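Local structure of ORF10 (Moritella marina, 6RIW) at residues L300-K305 with T335-N340; L309-A314 with N340-S345; G296-S301 with A632-Y637. The protein forms the ketosynthase–chain length factor didomain of a polyunsaturated fatty acid synthase and probably condenses acyl units carried on acyl carrier protein. One frame throughout, in Å; residues are numbered along the deposited sequence.

Contact 1: L300-K305 with T335-N340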
loop_
_atom_site.group_PDB
_atom_site.type_symbol
_atom_site.label_atom_id
_atom_site.label_comp_id
_atom_site.label_asym_id
_atom_site.label_seq_id
_atom_site.Cartn_x
_atom_site.Cartn_y
_atom_site.Cartn_z
ATOM N N LEU A 300 -8.753 2.129 14.955
ATOM C CA LEU A 300 -8.713 0.670 14.984
ATOM C C LEU A 300 -10.049 0.029 15.360
ATOM O O LEU A 300 -10.154 -1.202 15.340
ATOM C CB LEU A 300 -7.612 0.189 15.942
ATOM C CG LEU A 300 -6.168 0.483 15.519
ATOM C CD1 LEU A 300 -5.167 -0.149 16.495
ATOM C CD2 LEU A 300 -5.904 0.016 14.085
ATOM N N SER A 301 -11.080 0.822 15.653
ATOM C CA SER A 301 -12.335 0.274 16.177
ATOM C C SER A 301 -13.454 0.362 15.152
ATOM O O SER A 301 -13.648 1.425 14.545
ATOM C CB SER A 301 -12.750 1.020 17.449
ATOM O OG SER A 301 -11.643 1.175 18.324
ATOM N N PRO A 302 -14.228 -0.699 14.963
ATOM C CA PRO A 302 -15.295 -0.676 13.954
ATOM C C PRO A 302 -16.505 0.122 14.416
ATOM O O PRO A 302 -16.786 0.243 15.611
ATOM C CB PRO A 302 -15.656 -2.154 13.791
ATOM C CG PRO A 302 -15.334 -2.744 15.145
ATOM C CD PRO A 302 -14.139 -1.998 15.656
ATOM N N ASN A 303 -17.222 0.663 13.433
ATOM C CA ASN A 303 -18.399 1.500 13.642
ATOM C C ASN A 303 -19.580 0.808 12.983
ATOM O O ASN A 303 -19.571 0.578 11.770
ATOM C CB ASN A 303 -18.184 2.894 13.046
ATOM C CG ASN A 303 -19.226 3.907 13.492
ATOM O OD1 ASN A 303 -20.386 3.565 13.732
ATOM N ND2 ASN A 303 -18.815 5.177 13.582
ATOM N N THR A 304 -20.598 0.472 13.775
ATOM C CA THR A 304 -21.718 -0.256 13.193
ATOM C C THR A 304 -22.418 0.552 12.096
ATOM O O THR A 304 -22.966 -0.037 11.160
ATOM C CB THR A 304 -22.709 -0.672 14.291
ATOM O OG1 THR A 304 -23.735 -1.505 13.722
ATOM C CG2 THR A 304 -23.335 0.553 14.956
ATOM N N LYS A 305 -22.370 1.889 12.152
ATOM C CA LYS A 305 -23.083 2.675 11.138
ATOM C C LYS A 305 -22.507 2.444 9.741
ATOM O O LYS A 305 -23.260 2.330 8.767
ATOM C CB LYS A 305 -23.071 4.168 11.484
ATOM C CG LYS A 305 -21.719 4.870 11.318
ATOM C CD LYS A 305 -21.669 6.258 11.979
ATOM C CE LYS A 305 -21.967 7.369 11.003
ATOM N NZ LYS A 305 -20.694 7.943 10.453
ATOM N N THR A 335 -11.489 -10.926 17.807
ATOM C CA THR A 335 -11.452 -9.794 18.732
ATOM C C THR A 335 -12.852 -9.537 19.279
ATOM O O THR A 335 -13.801 -9.404 18.497
ATOM C CB THR A 335 -10.913 -8.540 18.041
ATOM O OG1 THR A 335 -9.625 -8.822 17.470
ATOM C CG2 THR A 335 -10.768 -7.399 19.038
ATOM N N PRO A 336 -13.021 -9.454 20.609
ATOM C CA PRO A 336 -14.385 -9.326 21.168
ATOM C C PRO A 336 -15.131 -8.103 20.666
ATOM O O PRO A 336 -16.276 -8.223 20.212
ATOM C CB PRO A 336 -14.134 -9.257 22.687
ATOM C CG PRO A 336 -12.811 -9.912 22.891
ATOM C CD PRO A 336 -11.995 -9.566 21.662
ATOM N N LYS A 337 -14.503 -6.925 20.727
ATOM C CA LYS A 337 -15.180 -5.705 20.294
ATOM C C LYS A 337 -15.683 -5.843 18.862
ATOM O O LYS A 337 -16.842 -5.545 18.570
ATOM C CB LYS A 337 -14.240 -4.505 20.423
ATOM C CG LYS A 337 -14.950 -3.200 20.778
ATOM C CD LYS A 337 -15.301 -2.393 19.530
ATOM C CE LYS A 337 -15.952 -1.039 19.873
ATOM N NZ LYS A 337 -17.460 -1.079 19.954
ATOM N N GLY A 338 -14.828 -6.347 17.965
ATOM C CA GLY A 338 -15.209 -6.462 16.561
ATOM C C GLY A 338 -16.236 -7.552 16.288
ATOM O O GLY A 338 -17.118 -7.385 15.439
ATOM N N ASP A 339 -16.124 -8.692 16.976
ATOM C CA ASP A 339 -17.108 -9.751 16.773
ATOM C C ASP A 339 -18.508 -9.261 17.154
ATOM O O ASP A 339 -19.478 -9.489 16.420
ATOM C CB ASP A 339 -16.725 -11.002 17.581
ATOM C CG ASP A 339 -15.521 -11.786 16.980
ATOM O OD1 ASP A 339 -14.810 -11.267 16.061
ATOM O OD2 ASP A 339 -15.278 -12.934 17.463
ATOM N N ASN A 340 -18.619 -8.537 18.277
ATOM C CA ASN A 340 -19.928 -8.072 18.740
ATOM C C ASN A 340 -20.483 -6.962 17.851
ATOM O O ASN A 340 -21.698 -6.905 17.609
ATOM C CB ASN A 340 -19.838 -7.590 20.190
ATOM C CG ASN A 340 -19.660 -8.738 21.176
ATOM O OD1 ASN A 340 -20.610 -9.439 21.492
ATOM N ND2 ASN A 340 -18.431 -8.939 21.650
#
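The puckered ring of Pro302 meets Gly338 and Lys337 with two adjacent atoms, CG and CD. CG comes down on the backbone of Gly338, with CA 4.0 Å away from it. The neighbouring ring atom, CD, touches the aliphatic part of Lys337 instead, 4.1 Å from that residue's own CD. The ring and the lysine chain cross obliquely, so they share one point of contact and do not run alongside each other. Lys337 gets there through a bend: at chi2 (-94°) its chain turns out of the extended path and brings CD round to the proline. Gly338 has space for a beta carbon here, so the close approach of the backbones, 6.3 Å between the CA atoms of Pro302 and Gly338, does not depend on the missing side chain. The touching surfaces are apolar, a small patch of van der Waals packing at the protein surface.

The polar groups work within each segment. Asn303 is the N-cap of its helix, and OD1 accepts from Lys305 N at 3.0 Å in a fairly straight bond (158°). On the other side Pro336 O takes two donors from Asn340: the backbone N, and ND2 at 2.7 Å, which sits well above the carbonyl plane.

Pro302 and Gly338 thus bring together the starts of two helices in the ketosynthase part of a thiolase-like fold. Pro302 lies in the connection from strand 283-292 to helix 304-318, and it also leans on Val341, one turn further along helix 336-350. At the back of that helix, Asp339 OD2 holds Phe250 N.

Contact 2: L309-A314 with N340-S345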
loop_
_atom_site.group_PDB
_atom_site.type_symbol
_atom_site.label_atom_id
_atom_site.label_comp_id
_atom_site.label_asym_id
_atom_site.label_seq_id
_atom_site.Cartn_x
_atom_site.Cartn_y
_atom_site.Cartn_z
ATOM N N LEU A 309 -24.340 0.520 6.522
ATOM C CA LEU A 309 -24.368 1.248 5.257
ATOM C C LEU A 309 -23.835 0.401 4.103
ATOM O O LEU A 309 -24.421 0.391 3.017
ATOM C CB LEU A 309 -23.582 2.551 5.378
ATOM C CG LEU A 309 -23.458 3.384 4.097
ATOM C CD1 LEU A 309 -24.827 3.904 3.583
ATOM C CD2 LEU A 309 -22.479 4.539 4.308
ATOM N N VAL A 310 -22.722 -0.313 4.304
ATOM C CA VAL A 310 -22.196 -1.090 3.180
ATOM C C VAL A 310 -23.147 -2.232 2.811
ATOM O O VAL A 310 -23.262 -2.591 1.631
ATOM C CB VAL A 310 -20.761 -1.592 3.461
ATOM C CG1 VAL A 310 -20.750 -2.865 4.300
ATOM C CG2 VAL A 310 -20.031 -1.829 2.149
ATOM N N TYR A 311 -23.864 -2.800 3.790
ATOM C CA TYR A 311 -24.885 -3.798 3.471
ATOM C C TYR A 311 -25.967 -3.196 2.584
ATOM O O TYR A 311 -26.364 -3.793 1.581
ATOM C CB TYR A 311 -25.543 -4.351 4.738
ATOM C CG TYR A 311 -24.658 -5.088 5.699
ATOM C CD1 TYR A 311 -23.628 -5.910 5.263
ATOM C CD2 TYR A 311 -24.875 -4.973 7.059
ATOM C CE1 TYR A 311 -22.826 -6.590 6.174
ATOM C CE2 TYR A 311 -24.108 -5.643 7.964
ATOM C CZ TYR A 311 -23.083 -6.452 7.529
ATOM O OH TYR A 311 -22.312 -7.086 8.469
ATOM N N GLU A 312 -26.489 -2.033 2.977
ATOM C CA GLU A 312 -27.532 -1.384 2.193
ATOM C C GLU A 312 -27.057 -1.140 0.771
ATOM O O GLU A 312 -27.740 -1.505 -0.193
ATOM C CB GLU A 312 -27.950 -0.070 2.854
ATOM C CG GLU A 312 -28.629 -0.268 4.195
ATOM C CD GLU A 312 -28.730 1.007 5.005
ATOM O OE1 GLU A 312 -28.085 2.008 4.629
ATOM O OE2 GLU A 312 -29.462 1.008 6.023
ATOM N N ARG A 313 -25.846 -0.581 0.625
ATOM C CA ARG A 313 -25.314 -0.273 -0.700
ATOM C C ARG A 313 -25.073 -1.531 -1.515
ATOM O O ARG A 313 -25.245 -1.509 -2.735
ATOM C CB ARG A 313 -24.009 0.537 -0.574
ATOM C CG ARG A 313 -24.186 1.949 -0.062
ATOM C CD ARG A 313 -22.829 2.665 -0.001
ATOM N NE ARG A 313 -22.940 4.085 0.310
ATOM C CZ ARG A 313 -21.905 4.833 0.687
ATOM N NH1 ARG A 313 -20.696 4.277 0.789
ATOM N NH2 ARG A 313 -22.067 6.119 0.960
ATOM N N ALA A 314 -24.696 -2.641 -0.868
ATOM C CA ALA A 314 -24.349 -3.852 -1.606
ATOM C C ALA A 314 -25.580 -4.534 -2.187
ATOM O O ALA A 314 -25.566 -4.974 -3.346
ATOM C CB ALA A 314 -23.594 -4.833 -0.701
ATOM N N ASN A 340 -18.619 -8.537 18.277
ATOM C CA ASN A 340 -19.928 -8.072 18.740
ATOM C C ASN A 340 -20.483 -6.962 17.851
ATOM O O ASN A 340 -21.698 -6.905 17.609
ATOM C CB ASN A 340 -19.838 -7.590 20.190
ATOM C CG ASN A 340 -19.660 -8.738 21.176
ATOM O OD1 ASN A 340 -20.610 -9.439 21.492
ATOM N ND2 ASN A 340 -18.431 -8.939 21.650
ATOM N N VAL A 341 -19.622 -6.059 17.368
ATOM C CA VAL A 341 -20.101 -5.000 16.481
ATOM C C VAL A 341 -20.631 -5.586 15.180
ATOM O O VAL A 341 -21.690 -5.174 14.689
ATOM C CB VAL A 341 -19.003 -3.949 16.226
ATOM C CG1 VAL A 341 -19.439 -2.994 15.110
ATOM C CG2 VAL A 341 -18.723 -3.146 17.488
ATOM N N GLU A 342 -19.913 -6.553 14.590
ATOM C CA GLU A 342 -20.385 -7.154 13.347
ATOM C C GLU A 342 -21.703 -7.896 13.558
ATOM O O GLU A 342 -22.586 -7.871 12.688
ATOM C CB GLU A 342 -19.329 -8.100 12.757
ATOM C CG GLU A 342 -19.815 -8.833 11.485
ATOM C CD GLU A 342 -18.712 -9.611 10.744
ATOM O OE1 GLU A 342 -17.695 -9.974 11.381
ATOM O OE2 GLU A 342 -18.869 -9.850 9.520
ATOM N N LEU A 343 -21.859 -8.568 14.707
ATOM C CA LEU A 343 -23.126 -9.247 14.979
ATOM C C LEU A 343 -24.258 -8.238 15.151
ATOM O O LEU A 343 -25.390 -8.492 14.725
ATOM C CB LEU A 343 -23.001 -10.137 16.218
ATOM C CG LEU A 343 -22.246 -11.450 16.001
ATOM C CD1 LEU A 343 -21.834 -12.098 17.332
ATOM C CD2 LEU A 343 -23.087 -12.398 15.157
ATOM N N ARG A 344 -23.966 -7.085 15.749
ATOM C CA ARG A 344 -24.983 -6.045 15.872
ATOM C C ARG A 344 -25.376 -5.504 14.506
ATOM O O ARG A 344 -26.571 -5.339 14.216
ATOM C CB ARG A 344 -24.476 -4.921 16.774
ATOM C CG ARG A 344 -25.368 -3.679 16.794
ATOM C CD ARG A 344 -24.912 -2.675 17.828
ATOM N NE ARG A 344 -25.779 -1.492 17.886
ATOM C CZ ARG A 344 -25.416 -0.313 18.398
ATOM N NH1 ARG A 344 -24.199 -0.144 18.900
ATOM N NH2 ARG A 344 -26.265 0.707 18.401
ATOM N N SER A 345 -24.378 -5.218 13.657
ATOM C CA SER A 345 -24.640 -4.719 12.311
ATOM C C SER A 345 -25.524 -5.675 11.533
ATOM O O SER A 345 -26.479 -5.258 10.872
ATOM C CB SER A 345 -23.317 -4.517 11.567
ATOM O OG SER A 345 -22.569 -3.500 12.189
HETATM O O HOH W 1 -20.964 -9.396 8.070
#
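Tyr311 and Ser345 face each other with similar first torsions, chi1 -63° in the tyrosine and -65° in the serine, which set CG and OG opposite the carbonyl carbons of their own residues. The tyrosine torsion sends the ring across the gap between helices 304-318 and 336-350, a buried helix-helix contact in the ketosynthase part of the thiolase-like fold; the serine torsion turns OG to Gln307 OE1 and Thr304 OG1, with both of which it is hydrogen-bonded. The backbones stay well apart, 8.9 Å between the CA atoms of Tyr311 and Ser345, and the ring bridges that distance.

Ser345 O lies at the edge of the ring, near its plane, 3.8 Å from Tyr311 CE2. Ser345 CB packs against the same ring carbon at 3.9 Å and approaches the phenol oxygen as well. His446 meets the ring edge-to-face, and Phe349, further along helix 336-350, meets it at an inclined angle.

Glu342 extends from its helix, and its CG comes 4.3 Å from Tyr311 OH. Its carboxylate is tied to the backbone, OE1 to Ala332 N and OE2 to His331 N. A phenylalanine in place of Tyr311 would probably leave the water beside Glu342 without one of its partners and Ser345 CB without the phenol oxygen it packs on. That water is 2.7 Å from Tyr311 OH and donates to Glu342 OE2 at 2.6 Å.

Contact 3: G296-S301 with A632-Y637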
loop_
_atom_site.group_PDB
_atom_site.type_symbol
_atom_site.label_atom_id
_atom_site.label_comp_id
_atom_site.label_asym_id
_atom_site.label_seq_id
_atom_site.Cartn_x
_atom_site.Cartn_y
_atom_site.Cartn_z
ATOM N N GLY A 296 -16.520 8.862 14.259
ATOM C CA GLY A 296 -17.119 8.316 15.464
ATOM C C GLY A 296 -16.243 7.416 16.315
ATOM O O GLY A 296 -16.447 7.316 17.532
ATOM N N GLU A 297 -15.272 6.745 15.700
ATOM C CA GLU A 297 -14.480 5.736 16.390
ATOM C C GLU A 297 -12.999 5.955 16.126
ATOM O O GLU A 297 -12.606 6.526 15.103
ATOM C CB GLU A 297 -14.865 4.302 15.960
ATOM C CG GLU A 297 -16.274 3.872 16.354
ATOM C CD GLU A 297 -16.459 3.778 17.856
ATOM O OE1 GLU A 297 -17.575 4.091 18.343
ATOM O OE2 GLU A 297 -15.487 3.387 18.549
ATOM N N PHE A 298 -12.193 5.514 17.089
ATOM C CA PHE A 298 -10.748 5.396 16.942
ATOM C C PHE A 298 -10.408 4.630 15.665
ATOM O O PHE A 298 -11.209 3.831 15.171
ATOM C CB PHE A 298 -10.222 4.686 18.195
ATOM C CG PHE A 298 -8.753 4.368 18.182
ATOM C CD1 PHE A 298 -7.802 5.381 18.191
ATOM C CD2 PHE A 298 -8.324 3.045 18.207
ATOM C CE1 PHE A 298 -6.446 5.078 18.199
ATOM C CE2 PHE A 298 -6.973 2.739 18.220
ATOM C CZ PHE A 298 -6.036 3.751 18.216
ATOM N N VAL A 299 -9.211 4.872 15.115
ATOM C CA VAL A 299 -8.893 4.304 13.802
ATOM C C VAL A 299 -8.865 2.776 13.797
ATOM O O VAL A 299 -8.931 2.167 12.722
ATOM C CB VAL A 299 -7.549 4.855 13.262
ATOM C CG1 VAL A 299 -7.631 6.367 13.032
ATOM C CG2 VAL A 299 -6.388 4.482 14.193
ATOM N N LEU A 300 -8.753 2.129 14.955
ATOM C CA LEU A 300 -8.713 0.670 14.984
ATOM C C LEU A 300 -10.049 0.029 15.360
ATOM O O LEU A 300 -10.154 -1.202 15.340
ATOM C CB LEU A 300 -7.612 0.189 15.942
ATOM C CG LEU A 300 -6.168 0.483 15.519
ATOM C CD1 LEU A 300 -5.167 -0.149 16.495
ATOM C CD2 LEU A 300 -5.904 0.016 14.085
ATOM N N SER A 301 -11.080 0.822 15.653
ATOM C CA SER A 301 -12.335 0.274 16.177
ATOM C C SER A 301 -13.454 0.362 15.152
ATOM O O SER A 301 -13.648 1.425 14.545
ATOM C CB SER A 301 -12.750 1.020 17.449
ATOM O OG SER A 301 -11.643 1.175 18.324
ATOM N N ALA A 632 7.938 1.501 20.255
ATOM C CA ALA A 632 6.592 1.523 19.687
ATOM C C ALA A 632 5.583 2.102 20.669
ATOM O O ALA A 632 5.591 1.776 21.860
ATOM C CB ALA A 632 6.159 0.104 19.299
ATOM N N GLN A 633 4.715 2.975 20.166
ATOM C CA GLN A 633 3.575 3.481 20.922
ATOM C C GLN A 633 2.325 3.327 20.064
ATOM O O GLN A 633 2.407 3.278 18.832
ATOM C CB GLN A 633 3.763 4.950 21.335
ATOM C CG GLN A 633 5.059 5.239 22.104
ATOM C CD GLN A 633 5.064 4.634 23.503
ATOM O OE1 GLN A 633 4.020 4.231 24.027
ATOM N NE2 GLN A 633 6.251 4.560 24.113
ATOM N N LEU A 634 1.164 3.272 20.729
ATOM C CA LEU A 634 -0.085 2.896 20.060
ATOM C C LEU A 634 -0.389 3.792 18.858
ATOM O O LEU A 634 -0.553 3.315 17.725
ATOM C CB LEU A 634 -1.247 2.953 21.059
ATOM C CG LEU A 634 -2.637 2.599 20.514
ATOM C CD1 LEU A 634 -2.665 1.173 20.052
ATOM C CD2 LEU A 634 -3.714 2.816 21.579
ATOM N N ASN A 635 -0.522 5.094 19.091
ATOM C CA ASN A 635 -0.904 5.971 17.990
ATOM C C ASN A 635 0.184 6.026 16.931
ATOM O O ASN A 635 -0.112 6.002 15.728
ATOM C CB ASN A 635 -1.228 7.364 18.516
ATOM C CG ASN A 635 -2.529 7.380 19.285
ATOM O OD1 ASN A 635 -3.599 7.183 18.704
ATOM N ND2 ASN A 635 -2.445 7.560 20.600
ATOM N N GLN A 636 1.447 6.095 17.355
ATOM C CA GLN A 636 2.526 6.112 16.377
ATOM C C GLN A 636 2.456 4.891 15.467
ATOM O O GLN A 636 2.628 5.008 14.250
ATOM C CB GLN A 636 3.888 6.195 17.068
ATOM C CG GLN A 636 5.029 6.447 16.091
ATOM C CD GLN A 636 6.410 6.064 16.639
ATOM O OE1 GLN A 636 6.535 5.337 17.631
ATOM N NE2 GLN A 636 7.454 6.543 15.971
ATOM N N TYR A 637 2.187 3.710 16.026
ATOM C CA TYR A 637 2.153 2.536 15.154
ATOM C C TYR A 637 0.961 2.556 14.198
ATOM O O TYR A 637 1.080 2.048 13.077
ATOM C CB TYR A 637 2.150 1.252 15.974
ATOM C CG TYR A 637 3.077 0.154 15.458
ATOM C CD1 TYR A 637 2.736 -0.637 14.376
ATOM C CD2 TYR A 637 4.275 -0.112 16.108
ATOM C CE1 TYR A 637 3.600 -1.669 13.927
ATOM C CE2 TYR A 637 5.125 -1.116 15.685
ATOM C CZ TYR A 637 4.796 -1.889 14.600
ATOM O OH TYR A 637 5.696 -2.880 14.225
#
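Leu634 and Asn635, the residues that meet Phe298, ride on a helical turn closed by the shortest polar bond within the two segments, Tyr637 N to Gln633 O at 2.8 Å. Gln633 is the N-cap of this short helix. The contact lies between two domains with ketosynthase-family folds: Phe298 belongs to the first, Leu634 and Asn635 to the second, and the pairing of such domains is the basis of a ketosynthase–chain length factor didomain.

Phe298 begins a type I beta turn that ends at Ser301, whose N bonds back to Phe298 O at 3.1 Å. With CG anti to the backbone N (chi1 175°), the ring stands out from the turn toward the helix. Val299 CG2 lies 4.0 Å above one face, offset to the rim, so the next residue of the turn partly covers the ring, and Ser301 OG sits at the edge in the ring plane.

Across the domain boundary the ring uses its far end. CZ touches CD2 of Leu634 at 4.2 Å; the two side chains come from opposite directions, and the methyl reaches the ring obliquely. Thr638, one turn on, touches Phe298, Val299 and Leu300, and Leu300 packs on Phe238 and Phe440, which widens this small surface patch.

Asn635 brings its amide to the ring almost perpendicular, the planes 82° apart. ND2 is bonded to Asp548 OD2, which helps fix the amide's rotation. The other carboxylate oxygen of Asp548 takes Gln636 N and so holds the aspartate itself in place. OD1 of Asn635 is thereby presented to the ring's edge, in its plane, 3.6 Å from Phe298 CE1.

In the fold
Contact 2 is the buried member of the set; contacts 1 and 3 lie at the surface. Contacts 1 and 2 involve the same two helices, contact 1 at the lead-in to helix 304-318 and contact 2 between helices 304-318 and 336-350 proper, with centres about 11 Å apart and Asn340 in common. Their chemistry differs with burial: aliphatic touches near the helix starts, an aromatic ring and a bridging water further along the helices. Contact 3 shares Leu300 and Ser301 with contact 1 but leads from that loop into the second ketosynthase-like domain, pairing a phenyl ring with a leucine and an amide. It does not touch contact 2.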